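Local coordinates for extracellular solute-binding protein family 1 (Kribbella flavida, PDB 5IXP), which probably captures a solute outside the cell and hands it to an ABC transporter, as other family 1 extracellular solute-binding proteins do, at residues L197-T208 with V370-W381; D74-H82 with V277-A288. All blocks are in the same frame, centred on the assembly; numbering follows the deposited sequence.

Interaction 1: L197-T208 with V370-W381; sequences LKRTWDQIVAAT and VDEGKQSSSAAW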
loop_
_atom_site.group_PDB
_atom_site.type_symbol
_atom_site.label_atom_id
_atom_site.label_comp_id
_atom_site.label_asym_id
_atom_site.label_seq_id
_atom_site.Cartn_x
_atom_site.Cartn_y
_atom_site.Cartn_z
ATOM N N LEU A 197 -9.323 -4.198 17.638
ATOM C CA LEU A 197 -7.948 -3.721 17.577
ATOM C C LEU A 197 -7.072 -4.435 18.608
ATOM O O LEU A 197 -5.965 -4.891 18.293
ATOM C CB LEU A 197 -7.945 -2.215 17.804
ATOM C CG LEU A 197 -6.748 -1.371 17.421
ATOM C CD1 LEU A 197 -6.509 -1.441 15.910
ATOM C CD2 LEU A 197 -7.026 0.065 17.875
ATOM N N LYS A 198 -7.554 -4.544 19.848
ATOM C CA LYS A 198 -6.799 -5.270 20.869
ATOM C C LYS A 198 -6.682 -6.750 20.514
ATOM O O LYS A 198 -5.647 -7.376 20.763
ATOM C CB LYS A 198 -7.448 -5.088 22.245
ATOM C CG LYS A 198 -6.703 -5.771 23.429
ATOM C CD LYS A 198 -5.206 -5.422 23.443
ATOM C CE LYS A 198 -4.570 -5.542 24.843
ATOM N NZ LYS A 198 -4.604 -6.915 25.435
ATOM N N ARG A 199 -7.725 -7.329 19.910
ATOM C CA ARG A 199 -7.624 -8.735 19.537
ATOM C C ARG A 199 -6.560 -8.945 18.466
ATOM O O ARG A 199 -5.837 -9.951 18.490
ATOM C CB ARG A 199 -8.982 -9.271 19.084
ATOM C CG ARG A 199 -9.825 -9.718 20.266
ATOM C CD ARG A 199 -11.017 -10.555 19.862
ATOM N NE ARG A 199 -11.887 -10.791 21.005
ATOM C CZ ARG A 199 -12.887 -11.665 21.007
ATOM N NH1 ARG A 199 -13.134 -12.390 19.922
ATOM N NH2 ARG A 199 -13.636 -11.819 22.093
ATOM N N THR A 200 -6.465 -8.012 17.513
ATOM C CA THR A 200 -5.396 -8.043 16.521
ATOM C C THR A 200 -4.032 -7.971 17.191
ATOM O O THR A 200 -3.130 -8.764 16.892
ATOM C CB THR A 200 -5.574 -6.878 15.546
ATOM O OG1 THR A 200 -6.839 -6.999 14.887
ATOM C CG2 THR A 200 -4.458 -6.850 14.512
ATOM N N TRP A 201 -3.866 -6.999 18.089
ATOM C CA TRP A 201 -2.647 -6.890 18.886
ATOM C C TRP A 201 -2.334 -8.207 19.592
ATOM O O TRP A 201 -1.214 -8.730 19.497
ATOM C CB TRP A 201 -2.821 -5.750 19.898
ATOM C CG TRP A 201 -1.727 -5.592 20.931
ATOM C CD1 TRP A 201 -1.606 -6.272 22.119
ATOM C CD2 TRP A 201 -0.643 -4.653 20.898
ATOM N NE1 TRP A 201 -0.498 -5.830 22.809
ATOM C CE2 TRP A 201 0.108 -4.835 22.085
ATOM C CE3 TRP A 201 -0.231 -3.678 19.979
ATOM C CZ2 TRP A 201 1.253 -4.077 22.375
ATOM C CZ3 TRP A 201 0.910 -2.930 20.262
ATOM C CH2 TRP A 201 1.640 -3.136 21.450
ATOM N N ASP A 202 -3.322 -8.770 20.293
ATOM C CA ASP A 202 -3.073 -9.989 21.059
ATOM C C ASP A 202 -2.608 -11.127 20.163
ATOM O O ASP A 202 -1.706 -11.890 20.532
ATOM C CB ASP A 202 -4.324 -10.410 21.829
ATOM C CG ASP A 202 -4.601 -9.516 23.017
ATOM O OD1 ASP A 202 -3.684 -8.793 23.449
ATOM O OD2 ASP A 202 -5.732 -9.542 23.524
ATOM N N GLN A 203 -3.212 -11.258 18.979
ATOM C CA GLN A 203 -2.870 -12.374 18.102
ATOM C C GLN A 203 -1.451 -12.238 17.553
ATOM O O GLN A 203 -0.728 -13.237 17.439
ATOM C CB GLN A 203 -3.896 -12.475 16.973
ATOM C CG GLN A 203 -3.793 -13.734 16.145
ATOM C CD GLN A 203 -5.014 -13.937 15.251
ATOM O OE1 GLN A 203 -5.697 -12.979 14.891
ATOM N NE2 GLN A 203 -5.301 -15.191 14.907
ATOM N N ILE A 204 -1.032 -11.018 17.200
ATOM C CA ILE A 204 0.334 -10.833 16.725
ATOM C C ILE A 204 1.326 -10.999 17.865
ATOM O O ILE A 204 2.396 -11.594 17.686
ATOM C CB ILE A 204 0.489 -9.462 16.048
ATOM C CG1 ILE A 204 -0.457 -9.385 14.864
ATOM C CG2 ILE A 204 1.935 -9.240 15.587
ATOM C CD1 ILE A 204 -0.475 -8.019 14.227
ATOM N N VAL A 205 1.010 -10.455 19.044
ATOM C CA VAL A 205 1.897 -10.647 20.188
ATOM C C VAL A 205 2.066 -12.134 20.483
ATOM O O VAL A 205 3.183 -12.612 20.722
ATOM C CB VAL A 205 1.374 -9.876 21.414
ATOM C CG1 VAL A 205 2.115 -10.308 22.668
ATOM C CG2 VAL A 205 1.532 -8.368 21.191
ATOM N N ALA A 206 0.972 -12.897 20.437
ATOM C CA ALA A 206 1.091 -14.332 20.677
ATOM C C ALA A 206 1.996 -14.984 19.639
ATOM O O ALA A 206 2.786 -15.877 19.967
ATOM C CB ALA A 206 -0.290 -14.986 20.691
ATOM N N ALA A 207 1.914 -14.534 18.382
ATOM C CA ALA A 207 2.813 -15.043 17.353
ATOM C C ALA A 207 4.272 -14.741 17.690
ATOM O O ALA A 207 5.147 -15.598 17.504
ATOM C CB ALA A 207 2.442 -14.451 15.989
ATOM N N THR A 208 4.562 -13.525 18.178
ATOM C CA THR A 208 5.940 -13.212 18.556
ATOM C C THR A 208 6.390 -14.085 19.718
ATOM O O THR A 208 7.540 -14.534 19.756
ATOM C CB THR A 208 6.110 -11.727 18.916
ATOM O OG1 THR A 208 5.419 -11.416 20.138
ATOM C CG2 THR A 208 5.617 -10.820 17.790
ATOM N N VAL A 370 7.614 -4.522 21.789
ATOM C CA VAL A 370 7.291 -5.891 22.194
ATOM C C VAL A 370 8.077 -6.889 21.359
ATOM O O VAL A 370 8.677 -7.834 21.889
ATOM C CB VAL A 370 5.781 -6.156 22.078
ATOM C CG1 VAL A 370 5.488 -7.600 22.450
ATOM C CG2 VAL A 370 5.002 -5.206 22.966
ATOM N N ASP A 371 8.057 -6.706 20.035
ATOM C CA ASP A 371 8.732 -7.622 19.124
ATOM C C ASP A 371 10.207 -7.749 19.475
ATOM O O ASP A 371 10.762 -8.854 19.459
ATOM C CB ASP A 371 8.542 -7.118 17.687
ATOM C CG ASP A 371 8.767 -8.191 16.620
ATOM O OD1 ASP A 371 8.737 -9.405 16.920
ATOM O OD2 ASP A 371 8.940 -7.799 15.448
ATOM N N GLU A 372 10.848 -6.635 19.827
ATOM C CA GLU A 372 12.275 -6.587 20.121
ATOM C C GLU A 372 12.593 -6.904 21.579
ATOM O O GLU A 372 13.771 -6.882 21.961
ATOM C CB GLU A 372 12.832 -5.207 19.742
ATOM C CG GLU A 372 12.642 -4.861 18.256
ATOM C CD GLU A 372 12.805 -3.371 17.932
ATOM O OE1 GLU A 372 13.068 -2.569 18.856
ATOM O OE2 GLU A 372 12.665 -3.003 16.743
ATOM N N GLY A 373 11.582 -7.193 22.397
ATOM C CA GLY A 373 11.814 -7.556 23.781
ATOM C C GLY A 373 12.142 -6.408 24.706
ATOM O O GLY A 373 12.682 -6.638 25.793
ATOM N N LYS A 374 11.817 -5.175 24.325
ATOM C CA LYS A 374 12.132 -4.009 25.136
ATOM C C LYS A 374 11.020 -3.627 26.104
ATOM O O LYS A 374 11.262 -2.826 27.011
ATOM C CB LYS A 374 12.452 -2.812 24.234
ATOM C CG LYS A 374 13.625 -3.050 23.284
ATOM C CD LYS A 374 13.895 -1.814 22.440
ATOM C CE LYS A 374 15.278 -1.850 21.784
ATOM N NZ LYS A 374 15.337 -2.753 20.613
ATOM N N GLN A 375 9.818 -4.167 25.935
ATOM C CA GLN A 375 8.686 -3.813 26.777
ATOM C C GLN A 375 7.696 -4.965 26.726
ATOM O O GLN A 375 7.541 -5.598 25.678
ATOM C CB GLN A 375 8.028 -2.505 26.308
ATOM C CG GLN A 375 7.002 -1.924 27.269
ATOM C CD GLN A 375 6.423 -0.600 26.787
ATOM O OE1 GLN A 375 6.383 -0.324 25.584
ATOM N NE2 GLN A 375 5.982 0.236 27.733
ATOM N N SER A 376 7.045 -5.242 27.855
ATOM C CA SER A 376 6.026 -6.284 27.866
ATOM C C SER A 376 4.801 -5.847 27.064
ATOM O O SER A 376 4.571 -4.658 26.815
ATOM C CB SER A 376 5.601 -6.631 29.293
ATOM O OG SER A 376 4.771 -5.614 29.832
ATOM N N SER A 377 4.006 -6.843 26.663
ATOM C CA SER A 377 2.813 -6.584 25.861
ATOM C C SER A 377 1.845 -5.655 26.582
ATOM O O SER A 377 1.327 -4.702 25.993
ATOM C CB SER A 377 2.120 -7.904 25.510
ATOM O OG SER A 377 0.797 -7.670 25.034
ATOM N N SER A 378 1.569 -5.923 27.862
ATOM C CA SER A 378 0.586 -5.098 28.554
ATOM C C SER A 378 1.099 -3.674 28.752
ATOM O O SER A 378 0.341 -2.714 28.586
ATOM C CB SER A 378 0.205 -5.733 29.891
ATOM O OG SER A 378 1.227 -5.509 30.835
ATOM N N ALA A 379 2.383 -3.509 29.089
ATOM C CA ALA A 379 2.921 -2.160 29.273
ATOM C C ALA A 379 2.962 -1.398 27.953
ATOM O O ALA A 379 2.680 -0.194 27.908
ATOM C CB ALA A 379 4.318 -2.220 29.892
ATOM N N ALA A 380 3.311 -2.083 26.866
ATOM C CA ALA A 380 3.350 -1.414 25.569
ATOM C C ALA A 380 1.955 -1.003 25.116
ATOM O O ALA A 380 1.776 0.071 24.524
ATOM C CB ALA A 380 4.009 -2.326 24.537
ATOM N N TRP A 381 0.960 -1.857 25.357
ATOM C CA TRP A 381 -0.396 -1.522 24.948
ATOM C C TRP A 381 -0.912 -0.318 25.722
ATOM O O TRP A 381 -1.526 0.580 25.135
ATOM C CB TRP A 381 -1.319 -2.730 25.126
ATOM C CG TRP A 381 -2.762 -2.416 24.860
ATOM C CD1 TRP A 381 -3.736 -2.182 25.788
ATOM C CD2 TRP A 381 -3.390 -2.300 23.580
ATOM N NE1 TRP A 381 -4.936 -1.926 25.160
ATOM C CE2 TRP A 381 -4.748 -1.993 23.805
ATOM C CE3 TRP A 381 -2.936 -2.430 22.262
ATOM C CZ2 TRP A 381 -5.657 -1.807 22.763
ATOM C CZ3 TRP A 381 -3.841 -2.252 21.228
ATOM C CH2 TRP A 381 -5.186 -1.939 21.485
HETATM O O HOH W 1 -1.365 -9.757 24.371
#
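The indole of Trp201 is covered on both faces. Trp381 brings CE3 over one face, 3.5 Å from Trp201 CD2. Val205, from the same helix as Trp201, lays CG2 over the opposite face. At the edge, in the plane of the ring, sit Ala380 CB and Asp202 OD1. The two tryptophans form an edge-to-face pair, edge of Trp381 to face of Trp201, with planes at 58°.

Trp381 carries the chain of Lys198 on one of its own faces, and Trp201 CE3 lies at its edge, in plane. Lys198 CD lies 3.4 Å above the Trp381 indole plane, over its centre. Lys198 CE sits over the five-membered ring as a CH-pi contact. Lys198 NZ follows as a cation-pi contact, 4.9 Å from the centroid of the Trp381 five-membered ring. The lysine chain starts with CG anti to the backbone N (chi1 -178°) and bends at chi2 and chi4, letting it lie on the ring and reach Asp202. There Lys198 NZ makes a salt bridge of 2.9 Å to Asp202 OD1, on the syn lone pair.

Trp201 NE1 donates to Ser377 OG at 3.2 Å, with an N-H...O angle of 154° and the oxygen slightly out of the indole plane. A water bridges Ser377 OG and Asp202 OD1. Val205 CG1 packs on Ser377 CB at 3.7 Å, and Trp201 CZ2 meets Val370 CG2 at 4.0 Å. Trp201 is a knob in a hole formed by Val370, Ser377, Ala380 and Trp381. Ala366 and Leu367 of helix 356-371 also touch it.

Helices 197-208 and 377-381 run roughly antiparallel, their axes 11.7 Å apart. The N-H of the buried Trp201 is given an acceptor, which probably lowers the cost of burying it. Lys198 NZ meets both the Trp381 face and Asp202, which probably stabilise its charge.

Interaction 2: D74-H82 with V277-A288; sequences DKFVDLRDH and VPTQSTQPAEAA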
loop_
_atom_site.group_PDB
_atom_site.type_symbol
_atom_site.label_atom_id
_atom_site.label_comp_id
_atom_site.label_asym_id
_atom_site.label_seq_id
_atom_site.Cartn_x
_atom_site.Cartn_y
_atom_site.Cartn_z
ATOM N N ASP A 74 -11.634 21.265 1.351
ATOM C CA ASP A 74 -12.000 22.584 0.848
ATOM C C ASP A 74 -10.913 23.168 -0.045
ATOM O O ASP A 74 -11.199 24.005 -0.906
ATOM C CB ASP A 74 -12.270 23.548 2.011
ATOM C CG ASP A 74 -13.677 23.435 2.565
ATOM O OD1 ASP A 74 -14.371 22.445 2.247
ATOM O OD2 ASP A 74 -14.082 24.341 3.335
ATOM N N LYS A 75 -9.666 22.753 0.147
ATOM C CA LYS A 75 -8.542 23.301 -0.594
ATOM C C LYS A 75 -8.231 22.522 -1.860
ATOM O O LYS A 75 -7.240 22.831 -2.537
ATOM C CB LYS A 75 -7.316 23.355 0.308
ATOM C CG LYS A 75 -7.581 24.194 1.532
ATOM C CD LYS A 75 -6.314 24.595 2.227
ATOM C CE LYS A 75 -6.647 25.373 3.485
ATOM N NZ LYS A 75 -5.402 25.826 4.147
ATOM N N PHE A 76 -9.057 21.538 -2.206
ATOM C CA PHE A 76 -8.857 20.744 -3.409
ATOM C C PHE A 76 -10.099 20.795 -4.281
ATOM O O PHE A 76 -11.223 20.932 -3.789
ATOM C CB PHE A 76 -8.513 19.295 -3.057
ATOM C CG PHE A 76 -7.172 19.155 -2.414
ATOM C CD1 PHE A 76 -7.025 19.314 -1.046
ATOM C CD2 PHE A 76 -6.047 18.899 -3.182
ATOM C CE1 PHE A 76 -5.781 19.203 -0.448
ATOM C CE2 PHE A 76 -4.803 18.784 -2.591
ATOM C CZ PHE A 76 -4.670 18.934 -1.218
ATOM N N VAL A 77 -9.875 20.714 -5.591
ATOM C CA VAL A 77 -10.984 20.613 -6.524
ATOM C C VAL A 77 -11.737 19.316 -6.267
ATOM O O VAL A 77 -11.138 18.236 -6.175
ATOM C CB VAL A 77 -10.462 20.688 -7.965
ATOM C CG1 VAL A 77 -11.561 20.313 -8.958
ATOM C CG2 VAL A 77 -9.920 22.083 -8.250
ATOM N N ASP A 78 -13.053 19.423 -6.105
ATOM C CA ASP A 78 -13.920 18.253 -6.169
ATOM C C ASP A 78 -13.998 17.815 -7.624
ATOM O O ASP A 78 -14.586 18.510 -8.456
ATOM C CB ASP A 78 -15.294 18.600 -5.599
ATOM C CG ASP A 78 -16.264 17.425 -5.618
ATOM O OD1 ASP A 78 -15.849 16.300 -5.960
ATOM O OD2 ASP A 78 -17.453 17.634 -5.271
ATOM N N LEU A 79 -13.363 16.686 -7.953
ATOM C CA LEU A 79 -13.311 16.264 -9.345
ATOM C C LEU A 79 -14.686 15.893 -9.888
ATOM O O LEU A 79 -14.848 15.783 -11.109
ATOM C CB LEU A 79 -12.311 15.106 -9.496
ATOM C CG LEU A 79 -10.877 15.518 -9.074
ATOM C CD1 LEU A 79 -9.949 14.303 -8.916
ATOM C CD2 LEU A 79 -10.268 16.522 -10.044
ATOM N N ARG A 80 -15.683 15.722 -9.020
ATOM C CA ARG A 80 -17.055 15.581 -9.506
ATOM C C ARG A 80 -17.511 16.811 -10.272
ATOM O O ARG A 80 -18.383 16.711 -11.141
ATOM C CB ARG A 80 -17.997 15.302 -8.343
ATOM C CG ARG A 80 -17.903 13.882 -7.871
ATOM C CD ARG A 80 -17.923 13.813 -6.377
ATOM N NE ARG A 80 -19.269 13.651 -5.854
ATOM C CZ ARG A 80 -19.878 14.526 -5.063
ATOM N NH1 ARG A 80 -19.265 15.644 -4.692
ATOM N NH2 ARG A 80 -21.102 14.269 -4.632
ATOM N N ASP A 81 -16.935 17.979 -9.972
ATOM C CA ASP A 81 -17.241 19.165 -10.766
ATOM C C ASP A 81 -16.642 19.104 -12.159
ATOM O O ASP A 81 -16.899 20.010 -12.956
ATOM C CB ASP A 81 -16.752 20.434 -10.056
ATOM C CG ASP A 81 -17.506 20.712 -8.765
ATOM O OD1 ASP A 81 -18.700 20.353 -8.671
ATOM O OD2 ASP A 81 -16.910 21.308 -7.846
ATOM N N HIS A 82 -15.864 18.064 -12.475
ATOM C CA HIS A 82 -15.216 17.959 -13.774
ATOM C C HIS A 82 -15.358 16.561 -14.360
ATOM O O HIS A 82 -14.512 16.128 -15.149
ATOM C CB HIS A 82 -13.740 18.347 -13.674
ATOM C CG HIS A 82 -13.538 19.712 -13.104
ATOM N ND1 HIS A 82 -13.539 20.847 -13.882
ATOM C CD2 HIS A 82 -13.378 20.129 -11.827
ATOM C CE1 HIS A 82 -13.370 21.906 -13.110
ATOM N NE2 HIS A 82 -13.272 21.497 -11.858
ATOM N N VAL A 277 -5.916 17.999 -7.633
ATOM C CA VAL A 277 -5.861 19.334 -8.231
ATOM C C VAL A 277 -6.188 20.353 -7.146
ATOM O O VAL A 277 -7.359 20.512 -6.779
ATOM C CB VAL A 277 -6.824 19.465 -9.423
ATOM C CG1 VAL A 277 -6.823 20.920 -9.964
ATOM C CG2 VAL A 277 -6.466 18.445 -10.536
ATOM N N PRO A 278 -5.194 21.057 -6.609
ATOM C CA PRO A 278 -5.474 22.075 -5.584
ATOM C C PRO A 278 -6.336 23.200 -6.135
ATOM O O PRO A 278 -6.294 23.517 -7.331
ATOM C CB PRO A 278 -4.080 22.597 -5.207
ATOM C CG PRO A 278 -3.133 21.574 -5.669
ATOM C CD PRO A 278 -3.759 20.928 -6.891
ATOM N N THR A 279 -7.113 23.829 -5.245
ATOM C CA THR A 279 -7.853 25.011 -5.677
ATOM C C THR A 279 -6.927 26.166 -6.035
ATOM O O THR A 279 -7.372 27.124 -6.678
ATOM C CB THR A 279 -8.856 25.466 -4.609
ATOM O OG1 THR A 279 -8.182 25.700 -3.366
ATOM C CG2 THR A 279 -9.964 24.423 -4.425
ATOM N N GLN A 280 -5.650 26.093 -5.640
ATOM C CA GLN A 280 -4.672 27.086 -6.069
ATOM C C GLN A 280 -4.539 27.137 -7.582
ATOM O O GLN A 280 -4.136 28.164 -8.132
ATOM C CB GLN A 280 -3.304 26.771 -5.474
ATOM C CG GLN A 280 -3.023 27.410 -4.168
ATOM C CD GLN A 280 -1.620 27.117 -3.705
ATOM O OE1 GLN A 280 -0.654 27.240 -4.474
ATOM N NE2 GLN A 280 -1.491 26.717 -2.445
ATOM N N SER A 281 -4.837 26.038 -8.267
ATOM C CA SER A 281 -4.635 26.006 -9.708
ATOM C C SER A 281 -5.529 27.025 -10.399
ATOM O O SER A 281 -6.731 27.109 -10.120
ATOM C CB SER A 281 -4.911 24.612 -10.265
ATOM O OG SER A 281 -4.809 24.630 -11.686
ATOM N N THR A 282 -4.936 27.798 -11.306
ATOM C CA THR A 282 -5.709 28.709 -12.140
ATOM C C THR A 282 -6.285 28.025 -13.372
ATOM O O THR A 282 -6.997 28.676 -14.143
ATOM C CB THR A 282 -4.848 29.895 -12.583
ATOM O OG1 THR A 282 -3.778 29.421 -13.409
ATOM C CG2 THR A 282 -4.277 30.635 -11.370
ATOM N N GLN A 283 -5.995 26.741 -13.580
ATOM C CA GLN A 283 -6.530 25.979 -14.712
ATOM C C GLN A 283 -7.148 24.669 -14.229
ATOM O O GLN A 283 -6.741 23.587 -14.660
ATOM C CB GLN A 283 -5.428 25.692 -15.734
ATOM C CG GLN A 283 -4.705 26.900 -16.281
ATOM C CD GLN A 283 -5.350 27.434 -17.532
ATOM O OE1 GLN A 283 -6.451 27.020 -17.907
ATOM N NE2 GLN A 283 -4.673 28.361 -18.188
ATOM N N PRO A 284 -8.139 24.724 -13.334
ATOM C CA PRO A 284 -8.632 23.466 -12.750
ATOM C C PRO A 284 -9.254 22.529 -13.771
ATOM O O PRO A 284 -9.106 21.309 -13.643
ATOM C CB PRO A 284 -9.648 23.938 -11.699
ATOM C CG PRO A 284 -10.038 25.324 -12.132
ATOM C CD PRO A 284 -8.814 25.904 -12.749
ATOM N N ALA A 285 -9.919 23.050 -14.802
ATOM C CA ALA A 285 -10.546 22.153 -15.769
ATOM C C ALA A 285 -9.501 21.449 -16.628
ATOM O O ALA A 285 -9.603 20.239 -16.874
ATOM C CB ALA A 285 -11.541 22.925 -16.637
ATOM N N GLU A 286 -8.482 22.183 -17.088
ATOM C CA GLU A 286 -7.415 21.554 -17.864
ATOM C C GLU A 286 -6.587 20.615 -16.998
ATOM O O GLU A 286 -6.139 19.563 -17.473
ATOM C CB GLU A 286 -6.514 22.613 -18.497
ATOM C CG GLU A 286 -7.205 23.481 -19.533
ATOM C CD GLU A 286 -7.446 22.764 -20.851
ATOM O OE1 GLU A 286 -6.880 21.678 -21.099
ATOM O OE2 GLU A 286 -8.214 23.299 -21.657
ATOM N N ALA A 287 -6.354 20.992 -15.736
ATOM C CA ALA A 287 -5.643 20.114 -14.805
ATOM C C ALA A 287 -6.414 18.820 -14.578
ATOM O O ALA A 287 -5.840 17.729 -14.629
ATOM C CB ALA A 287 -5.403 20.829 -13.471
ATOM N N ALA A 288 -7.724 18.923 -14.325
ATOM C CA ALA A 288 -8.521 17.717 -14.109
ATOM C C ALA A 288 -8.556 16.850 -15.362
ATOM O O ALA A 288 -8.522 15.615 -15.271
ATOM C CB ALA A 288 -9.944 18.078 -13.666
HETATM O O HOH W 2 -5.292 24.847 -2.832
HETATM O O HOH W 3 -8.484 17.450 -6.294
HETATM O O HOH W 4 -11.854 15.180 -14.957
#
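Phe76 and Pro278 form a single beta bridge, a non-hydrogen-bonded antiparallel pair. It ties the loop 74-82 to the chain that leaves strand 269-276 and leads into helix 284-294. Two backbone bonds flank the pair. Val77 N donates to Val277 O at 2.8 Å, nearly along the C=O axis. Thr279 N donates to Lys75 O at 2.9 Å, from well above the carbonyl plane. A water joins Lys75 O to the N of Gln280, a residue of the type I turn from Pro278 to Ser281.

Apolar side chains continue the contact toward the helix. Val77 and Val277 lie side by side, with Val77 CG2 3.7 Å from Val277 CG1. With Val77 CG1 anti to the backbone N (chi1 169°), CG2 is turned toward Val277 and also meets Pro284 CB. Leu79 CD2 reaches Ala288 CB at 4.0 Å. His82 CB is 3.8 Å from Ala288 CB. The His82 ring has Pro284 O over one face, with His82 ND1 3.8 Å from Ala285 CA. An alanine at His82 would keep the CB contact but would probably open a gap beside Pro284 and Ala285.

Phe76 also packs on Met61 of strand 58-62. Strand 269-276, which the chain leaves here, is antiparallel to its neighbours 58-62 and 108-121. The order 28-34, 2-8, 58-62, 269-276, 108-121 is consistent with a type II periplasmic-binding-protein lobe.

Interactions 1 and 2 lie on opposite sides of the chain's centre, their own centres about 23 Å and 25 Å from it. Those two centres are 44 Å apart, and the nearest atoms are about 26 Å apart, so the contacts do not touch. Their segments alternate along the chain: 74-82, 197-208, 277-288, 370-381. Each contact joins parts distant in sequence. Interaction 1 packs helix against helix near the C-terminal end. Interaction 2 joins loop 74-82 to the exit of strand 269-276 and the start of helix 284-294. Solute-binding proteins of this family usually bind ligand in a cleft between two lobes. Neither contact can be assigned to that cleft.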